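Local atomic coordinates of alpha-glucosidase (Bacteroides thetaiotaomicron, PDB entry 5XFM), a protein that hydrolyses beta-L-arabinopyranosides and alpha-galactosides as a bifunctional glycoside hydrolase of family 97. Residues R186-F199 with S221-T233. The protein carries 1 engineered substitution. Sequence-based numbering, arbitrary orientation.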
ATOM      1  N   ARG A 186      23.969  -1.796  -4.211  1.00 27.57           N
ATOM      2  CA  ARG A 186      23.383  -2.712  -5.177  1.00 28.15           C
ATOM      3  C   ARG A 186      22.215  -3.463  -4.532  1.00 26.62           C
ATOM      4  O   ARG A 186      22.270  -3.805  -3.350  1.00 26.74           O
ATOM      5  CB  ARG A 186      24.461  -3.669  -5.686  1.00 25.66           C
ATOM      6  CG  ARG A 186      23.987  -5.034  -6.114  1.00 31.39           C
ATOM      7  CD  ARG A 186      23.306  -5.014  -7.476  1.00 36.51           C
ATOM      8  NE  ARG A 186      23.407  -6.315  -8.137  1.00 41.34           N
ATOM      9  CZ  ARG A 186      23.050  -7.472  -7.584  1.00 40.11           C
ATOM     10  NH1 ARG A 186      22.552  -7.502  -6.353  1.00 28.79           N
ATOM     11  NH2 ARG A 186      23.178  -8.605  -8.268  1.00 39.83           N
ATOM     12  N   SER A 187      21.154  -3.698  -5.302  1.00 23.88           N
ATOM     13  CA  SER A 187      19.984  -4.397  -4.783  1.00 24.75           C
ATOM     14  C   SER A 187      20.341  -5.830  -4.416  1.00 24.48           C
ATOM     15  O   SER A 187      21.238  -6.430  -5.012  1.00 21.74           O
ATOM     16  CB  SER A 187      18.829  -4.383  -5.795  1.00 20.81           C
ATOM     17  OG  SER A 187      19.119  -5.173  -6.930  1.00 20.47           O
ATOM     18  N   GLN A 188      19.622  -6.367  -3.434  1.00 24.04           N
ATOM     19  CA  GLN A 188      19.910  -7.690  -2.872  1.00 16.96           C
ATOM     20  C   GLN A 188      19.889  -8.802  -3.929  1.00 18.86           C
ATOM     21  O   GLN A 188      20.701  -9.725  -3.874  1.00 18.22           O
ATOM     22  CB  GLN A 188      18.909  -8.000  -1.755  1.00 20.16           C
ATOM     23  CG  GLN A 188      18.971  -9.417  -1.192  1.00 15.48           C
ATOM     24  CD  GLN A 188      17.915  -9.666  -0.128  1.00 19.89           C
ATOM     25  OE1 GLN A 188      17.233  -8.741   0.317  1.00 18.32           O
ATOM     26  NE2 GLN A 188      17.783 -10.920   0.298  1.00 26.11           N
ATOM     27  N   TYR A 189      18.970  -8.722  -4.890  1.00 18.08           N
ATOM     28  CA  TYR A 189      18.865  -9.779  -5.905  1.00 18.47           C
ATOM     29  C   TYR A 189      19.314  -9.358  -7.305  1.00 21.69           C
ATOM     30  O   TYR A 189      19.335 -10.180  -8.221  1.00 24.06           O
ATOM     31  CB  TYR A 189      17.432 -10.298  -6.006  1.00 17.83           C
ATOM     32  CG  TYR A 189      16.827 -10.816  -4.725  1.00 20.98           C
ATOM     33  CD1 TYR A 189      16.206  -9.951  -3.827  1.00 19.59           C
ATOM     34  CD2 TYR A 189      16.856 -12.170  -4.423  1.00 18.31           C
ATOM     35  CE1 TYR A 189      15.638 -10.426  -2.656  1.00 21.97           C
ATOM     36  CE2 TYR A 189      16.294 -12.655  -3.255  1.00 19.20           C
ATOM     37  CZ  TYR A 189      15.685 -11.779  -2.376  1.00 20.46           C
ATOM     38  OH  TYR A 189      15.123 -12.257  -1.211  1.00 32.57           O
ATOM     39  N   GLY A 190      19.658  -8.087  -7.479  1.00 23.41           N
ATOM     40  CA  GLY A 190      20.000  -7.576  -8.795  1.00 25.05           C
ATOM     41  C   GLY A 190      18.794  -7.345  -9.696  1.00 24.79           C
ATOM     42  O   GLY A 190      18.896  -7.435 -10.924  1.00 19.38           O
ATOM     43  N   HIS A 191      17.637  -7.067  -9.101  1.00 19.38           N
ATOM     44  CA  HIS A 191      16.457  -6.782  -9.914  1.00 20.93           C
ATOM     45  C   HIS A 191      15.802  -5.453  -9.541  1.00 17.38           C
ATOM     46  O   HIS A 191      14.612  -5.254  -9.776  1.00 22.10           O
ATOM     47  CB  HIS A 191      15.448  -7.927  -9.795  1.00 16.56           C
ATOM     48  CG  HIS A 191      15.987  -9.252 -10.243  1.00 21.74           C
ATOM     49  ND1 HIS A 191      16.407  -9.488 -11.534  1.00 23.42           N
ATOM     50  CD2 HIS A 191      16.174 -10.412  -9.570  1.00 22.68           C
ATOM     51  CE1 HIS A 191      16.834 -10.735 -11.637  1.00 18.03           C
ATOM     52  NE2 HIS A 191      16.702 -11.318 -10.460  1.00 19.93           N
ATOM     53  N   GLY A 192      16.589  -4.532  -8.992  1.00 15.78           N
ATOM     54  CA  GLY A 192      16.073  -3.244  -8.565  1.00 19.23           C
ATOM     55  C   GLY A 192      15.100  -3.320  -7.400  1.00 17.47           C
ATOM     56  O   GLY A 192      15.197  -4.202  -6.555  1.00 21.40           O
ATOM     57  N   TYR A 193      14.145  -2.397  -7.359  1.00 23.98           N
ATOM     58  CA  TYR A 193      13.314  -2.209  -6.173  1.00 17.66           C
ATOM     59  C   TYR A 193      11.837  -2.058  -6.518  1.00 15.00           C
ATOM     60  O   TYR A 193      11.491  -1.494  -7.556  1.00 22.52           O
ATOM     61  CB  TYR A 193      13.795  -0.981  -5.403  1.00 15.99           C
ATOM     62  CG  TYR A 193      15.296  -0.940  -5.261  1.00 21.03           C
ATOM     63  CD1 TYR A 193      15.931  -1.580  -4.208  1.00 17.77           C
ATOM     64  CD2 TYR A 193      16.081  -0.284  -6.200  1.00 24.46           C
ATOM     65  CE1 TYR A 193      17.303  -1.551  -4.086  1.00 22.02           C
ATOM     66  CE2 TYR A 193      17.455  -0.255  -6.087  1.00 23.00           C
ATOM     67  CZ  TYR A 193      18.059  -0.889  -5.030  1.00 16.72           C
ATOM     68  OH  TYR A 193      19.422  -0.854  -4.913  1.00 17.84           O
ATOM     69  N   THR A 194      10.962  -2.552  -5.654  1.00 16.47           N
ATOM     70  CA  THR A 194       9.534  -2.405  -5.908  1.00 19.72           C
ATOM     71  C   THR A 194       8.989  -1.124  -5.287  1.00 15.86           C
ATOM     72  O   THR A 194       9.497  -0.649  -4.266  1.00 13.26           O
ATOM     73  CB  THR A 194       8.722  -3.609  -5.394  1.00 12.04           C
ATOM     74  OG1 THR A 194       8.868  -3.730  -3.975  1.00 14.30           O
ATOM     75  CG2 THR A 194       9.172  -4.875  -6.092  1.00 15.10           C
ATOM     76  N   PHE A 195       7.960  -0.569  -5.928  1.00 13.06           N
ATOM     77  CA  PHE A 195       7.297   0.651  -5.471  1.00 14.14           C
ATOM     78  C   PHE A 195       6.585   0.424  -4.146  1.00 14.43           C
ATOM     79  O   PHE A 195       6.234  -0.712  -3.822  1.00 15.84           O
ATOM     80  CB  PHE A 195       6.298   1.157  -6.528  1.00 15.65           C
ATOM     81  CG  PHE A 195       6.943   1.696  -7.777  1.00 16.34           C
ATOM     82  CD1 PHE A 195       7.946   2.655  -7.701  1.00 16.89           C
ATOM     83  CD2 PHE A 195       6.543   1.247  -9.027  1.00 17.65           C
ATOM     84  CE1 PHE A 195       8.538   3.157  -8.848  1.00 16.63           C
ATOM     85  CE2 PHE A 195       7.133   1.743 -10.179  1.00 19.42           C
ATOM     86  CZ  PHE A 195       8.133   2.700 -10.088  1.00 17.81           C
ATOM     87  N   PRO A 196       6.396   1.498  -3.358  1.00 14.35           N
ATOM     88  CA  PRO A 196       6.940   2.838  -3.616  1.00 13.89           C
ATOM     89  C   PRO A 196       8.360   2.967  -3.082  1.00 14.49           C
ATOM     90  O   PRO A 196       8.822   2.111  -2.320  1.00 13.08           O
ATOM     91  CB  PRO A 196       5.965   3.756  -2.875  1.00 17.06           C
ATOM     92  CG  PRO A 196       5.521   2.922  -1.702  1.00 11.49           C
ATOM     93  CD  PRO A 196       5.436   1.509  -2.238  1.00 10.87           C
ATOM     94  N   CYS A 197       9.043   4.030  -3.484  1.00 17.90           N
ATOM     95  CA  CYS A 197      10.455   4.184  -3.173  1.00 18.11           C
ATOM     96  C   CYS A 197      10.747   5.551  -2.568  1.00 18.17           C
ATOM     97  O   CYS A 197      10.484   6.576  -3.190  1.00 18.91           O
ATOM     98  CB  CYS A 197      11.278   3.980  -4.440  1.00 16.52           C
ATOM     99  SG  CYS A 197      11.031   2.372  -5.193  1.00 21.47           S
ATOM    100  N   LEU A 198      11.309   5.559  -1.363  1.00 21.01           N
ATOM    101  CA  LEU A 198      11.533   6.801  -0.630  1.00 19.51           C
ATOM    102  C   LEU A 198      12.985   7.268  -0.725  1.00 19.49           C
ATOM    103  O   LEU A 198      13.919   6.493  -0.556  1.00 20.16           O
ATOM    104  CB  LEU A 198      11.130   6.638   0.843  1.00 11.88           C
ATOM    105  CG  LEU A 198      11.251   7.903   1.703  1.00 16.01           C
ATOM    106  CD1 LEU A 198      10.365   9.039   1.162  1.00 18.85           C
ATOM    107  CD2 LEU A 198      10.918   7.624   3.151  1.00 13.59           C
ATOM    108  N   PHE A 199      13.158   8.553  -0.992  1.00 18.77           N
ATOM    109  CA  PHE A 199      14.471   9.157  -1.120  1.00 21.30           C
ATOM    110  C   PHE A 199      14.575  10.388  -0.238  1.00 19.13           C
ATOM    111  O   PHE A 199      13.656  11.202  -0.181  1.00 20.28           O
ATOM    112  CB  PHE A 199      14.762   9.534  -2.567  1.00 18.87           C
ATOM    113  CG  PHE A 199      14.799   8.367  -3.512  1.00 20.35           C
ATOM    114  CD1 PHE A 199      13.632   7.872  -4.069  1.00 20.72           C
ATOM    115  CD2 PHE A 199      16.005   7.794  -3.876  1.00 20.60           C
ATOM    116  CE1 PHE A 199      13.666   6.808  -4.955  1.00 20.08           C
ATOM    117  CE2 PHE A 199      16.046   6.735  -4.762  1.00 24.68           C
ATOM    118  CZ  PHE A 199      14.873   6.240  -5.302  1.00 19.98           C
ATOM    119  N   SER A 221       4.957  -2.023 -12.775  1.00 15.74           N
ATOM    120  CA  SER A 221       6.363  -1.693 -12.975  1.00 20.22           C
ATOM    121  C   SER A 221       7.095  -1.523 -11.649  1.00 17.33           C
ATOM    122  O   SER A 221       6.482  -1.531 -10.580  1.00 15.43           O
ATOM    123  CB  SER A 221       6.506  -0.429 -13.825  1.00 18.63           C
ATOM    124  OG  SER A 221       6.205  -0.698 -15.182  1.00 16.42           O
ATOM    125  N   ARG A 222       8.410  -1.363 -11.736  1.00 13.59           N
ATOM    126  CA  ARG A 222       9.253  -1.213 -10.555  1.00 16.66           C
ATOM    127  C   ARG A 222      10.458  -0.344 -10.911  1.00 19.31           C
ATOM    128  O   ARG A 222      10.565   0.130 -12.044  1.00 20.33           O
ATOM    129  CB  ARG A 222       9.722  -2.570 -10.049  1.00 17.39           C
ATOM    130  CG  ARG A 222      10.793  -3.166 -10.924  1.00 17.11           C
ATOM    131  CD  ARG A 222      11.191  -4.543 -10.493  1.00 22.30           C
ATOM    132  NE  ARG A 222      12.250  -5.042 -11.356  1.00 19.45           N
ATOM    133  CZ  ARG A 222      12.033  -5.664 -12.504  1.00 20.13           C
ATOM    134  NH1 ARG A 222      10.792  -5.852 -12.921  1.00 25.54           N
ATOM    135  NH2 ARG A 222      13.055  -6.081 -13.237  1.00 23.55           N
ATOM    136  N   LEU A 223      11.354  -0.113  -9.955  1.00 15.12           N
ATOM    137  CA  LEU A 223      12.586   0.611 -10.267  1.00 18.76           C
ATOM    138  C   LEU A 223      13.746  -0.351 -10.510  1.00 16.97           C
ATOM    139  O   LEU A 223      13.867  -1.388  -9.838  1.00 15.52           O
ATOM    140  CB  LEU A 223      12.951   1.606  -9.153  1.00 19.28           C
ATOM    141  CG  LEU A 223      12.119   2.892  -9.059  1.00 18.60           C
ATOM    142  CD1 LEU A 223      12.738   3.892  -8.085  1.00 14.36           C
ATOM    143  CD2 LEU A 223      11.904   3.517 -10.428  1.00 14.92           C
ATOM    144  N   SER A 224      14.574  -0.025 -11.501  1.00 12.32           N
ATOM    145  CA  SER A 224      15.789  -0.791 -11.773  1.00 13.56           C
ATOM    146  C   SER A 224      16.840  -0.552 -10.695  1.00 18.99           C
ATOM    147  O   SER A 224      16.643   0.237  -9.772  1.00 18.39           O
ATOM    148  CB  SER A 224      16.390  -0.421 -13.131  1.00 18.30           C
ATOM    149  OG  SER A 224      16.875   0.915 -13.134  1.00 16.65           O
ATOM    150  N   ASP A 225      17.966  -1.243 -10.816  1.00 26.98           N
ATOM    151  CA  ASP A 225      19.143  -0.871 -10.050  1.00 23.34           C
ATOM    152  C   ASP A 225      19.602   0.508 -10.537  1.00 27.10           C
ATOM    153  O   ASP A 225      19.202   0.958 -11.620  1.00 15.61           O
ATOM    154  CB  ASP A 225      20.262  -1.902 -10.212  1.00 22.76           C
ATOM    155  CG  ASP A 225      20.106  -3.086  -9.270  1.00 25.22           C
ATOM    156  OD1 ASP A 225      19.912  -4.217  -9.760  1.00 24.44           O
ATOM    157  OD2 ASP A 225      20.224  -2.889  -8.045  1.00 27.45           O
ATOM    158  N   VAL A 226      20.403   1.187  -9.723  1.00 23.63           N
ATOM    159  CA  VAL A 226      20.962   2.469 -10.113  1.00 20.97           C
ATOM    160  C   VAL A 226      21.890   2.275 -11.291  1.00 24.41           C
ATOM    161  O   VAL A 226      22.489   1.212 -11.455  1.00 20.75           O
ATOM    162  CB  VAL A 226      21.762   3.145  -8.989  1.00 22.05           C
ATOM    163  CG1 VAL A 226      22.040   4.609  -9.325  1.00 23.10           C
ATOM    164  CG2 VAL A 226      21.026   3.062  -7.726  1.00 29.52           C
ATOM    165  N   SER A 227      21.960   3.297 -12.130  1.00 20.82           N
ATOM    166  CA  SER A 227      22.943   3.371 -13.191  1.00 26.42           C
ATOM    167  C   SER A 227      23.452   4.803 -13.196  1.00 22.35           C
ATOM    168  O   SER A 227      22.800   5.689 -12.643  1.00 18.85           O
ATOM    169  CB  SER A 227      22.340   2.995 -14.543  1.00 22.02           C
ATOM    170  OG  SER A 227      21.415   3.981 -14.974  1.00 22.37           O
ATOM    171  N   GLU A 228      24.641   5.013 -13.750  1.00 24.10           N
ATOM    172  CA  GLU A 228      25.225   6.350 -13.844  1.00 29.63           C
ATOM    173  C   GLU A 228      25.347   7.041 -12.486  1.00 22.03           C
ATOM    174  O   GLU A 228      25.387   8.264 -12.416  1.00 26.79           O
ATOM    175  CB  GLU A 228      24.406   7.222 -14.801  1.00 19.22           C
ATOM    176  CG  GLU A 228      24.342   6.673 -16.220  1.00 23.93           C
ATOM    177  CD  GLU A 228      23.476   7.505 -17.144  1.00 34.49           C
ATOM    178  OE1 GLU A 228      23.219   8.689 -16.828  1.00 30.28           O
ATOM    179  OE2 GLU A 228      23.037   6.971 -18.184  1.00 37.66           O
ATOM    180  N   GLY A 229      25.365   6.257 -11.412  1.00 22.98           N
ATOM    181  CA  GLY A 229      25.556   6.795 -10.078  1.00 19.73           C
ATOM    182  C   GLY A 229      24.320   7.334  -9.377  1.00 23.90           C
ATOM    183  O   GLY A 229      24.315   7.475  -8.155  1.00 21.62           O
ATOM    184  N   ASN A 230      23.283   7.666 -10.140  1.00 22.14           N
ATOM    185  CA  ASN A 230      22.122   8.336  -9.559  1.00 22.21           C
ATOM    186  C   ASN A 230      20.789   8.156 -10.290  1.00 23.70           C
ATOM    187  O   ASN A 230      19.822   8.853  -9.988  1.00 22.79           O
ATOM    188  CB  ASN A 230      22.420   9.830  -9.469  1.00 28.61           C
ATOM    189  CG  ASN A 230      22.830  10.413 -10.810  1.00 27.87           C
ATOM    190  OD1 ASN A 230      22.826   9.716 -11.830  1.00 24.28           O
ATOM    191  ND2 ASN A 230      23.172  11.697 -10.821  1.00 30.33           N
ATOM    192  N   LEU A 231      20.725   7.238 -11.249  1.00 20.76           N
ATOM    193  CA  LEU A 231      19.527   7.134 -12.078  1.00 23.45           C
ATOM    194  C   LEU A 231      18.782   5.822 -11.881  1.00 23.00           C
ATOM    195  O   LEU A 231      19.360   4.746 -11.994  1.00 23.17           O
ATOM    196  CB  LEU A 231      19.875   7.298 -13.561  1.00 22.97           C
ATOM    197  CG  LEU A 231      18.673   7.056 -14.483  1.00 20.54           C
ATOM    198  CD1 LEU A 231      17.647   8.150 -14.293  1.00 22.87           C
ATOM    199  CD2 LEU A 231      19.075   6.928 -15.947  1.00 20.39           C
ATOM    200  N   TYR A 232      17.487   5.927 -11.611  1.00 25.97           N
ATOM    201  CA  TYR A 232      16.623   4.760 -11.506  1.00 21.97           C
ATOM    202  C   TYR A 232      15.660   4.756 -12.675  1.00 21.32           C
ATOM    203  O   TYR A 232      14.997   5.744 -12.918  1.00 18.47           O
ATOM    204  CB  TYR A 232      15.841   4.772 -10.191  1.00 24.80           C
ATOM    205  CG  TYR A 232      16.719   4.711  -8.972  1.00 23.04           C
ATOM    206  CD1 TYR A 232      17.260   5.866  -8.430  1.00 25.42           C
ATOM    207  CD2 TYR A 232      17.016   3.497  -8.369  1.00 21.19           C
ATOM    208  CE1 TYR A 232      18.067   5.818  -7.321  1.00 24.69           C
ATOM    209  CE2 TYR A 232      17.816   3.442  -7.254  1.00 20.41           C
ATOM    210  CZ  TYR A 232      18.342   4.605  -6.733  1.00 20.14           C
ATOM    211  OH  TYR A 232      19.157   4.562  -5.627  1.00 21.36           O
ATOM    212  N   THR A 233      15.591   3.647 -13.399  1.00 22.15           N
ATOM    213  CA  THR A 233      14.741   3.549 -14.578  1.00 16.22           C
ATOM    214  C   THR A 233      13.532   2.650 -14.321  1.00 19.35           C
ATOM    215  O   THR A 233      13.621   1.647 -13.607  1.00 19.94           O
ATOM    216  CB  THR A 233      15.542   3.027 -15.779  1.00 16.23           C
ATOM    217  OG1 THR A 233      16.575   3.968 -16.082  1.00 22.75           O
ATOM    218  CG2 THR A 233      14.657   2.853 -17.008  1.00 16.95           C
TER
HETATM  219  O   HOH W   1      20.959   0.052  -6.941  1.00 20.66           O
HETATM  220  O   HOH W   2       7.242  -2.595  -8.078  1.00 12.93           O
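Tyr193 and Leu223 form a single antiparallel bridge of the hydrogen-bonded kind: Tyr193 N reaches Leu223 O at 2.7 Å and Leu223 N returns to Tyr193 O at 2.8 Å. Just before it, Gly192 CA lies 3.2 Å from Leu223 O as a CA-H...O contact, and just after it a water links Phe195 N to Ser221 O.

From either side of Leu223, Arg222 and Asp225 reach back to the 187-192 loop. Asp225 OD2 accepts from Ser187 N, nearly along its C-O axis, and from Ser187 OG (chi1 69°, beside its own amide) on the syn side at 2.8 Å. A second water lies between Tyr193 OH and Val226 N and may also donate to OD2. Arg222, extended from CG, delivers NE to His191 O at 2.8 Å.

The apolar part gathers around Leu223, whose CG meets Phe195 CE1 at 3.6 Å and whose CD1 touches Cys197 SG. Beyond it, Phe199 turns its edge to the face of Tyr232 in an offset edge-to-face pair, planes at 63°, while Tyr193 CE2 comes to the Tyr232 ring edge.

Strands 197-200 and 231-235 belong to different sheets of the N-terminal, mutarotase-like region, so this greasy seam joins them; Ser187's two bonds tie the 187-192 loop to Asp225 and, with Arg186 nearby, probably favour its ionised form.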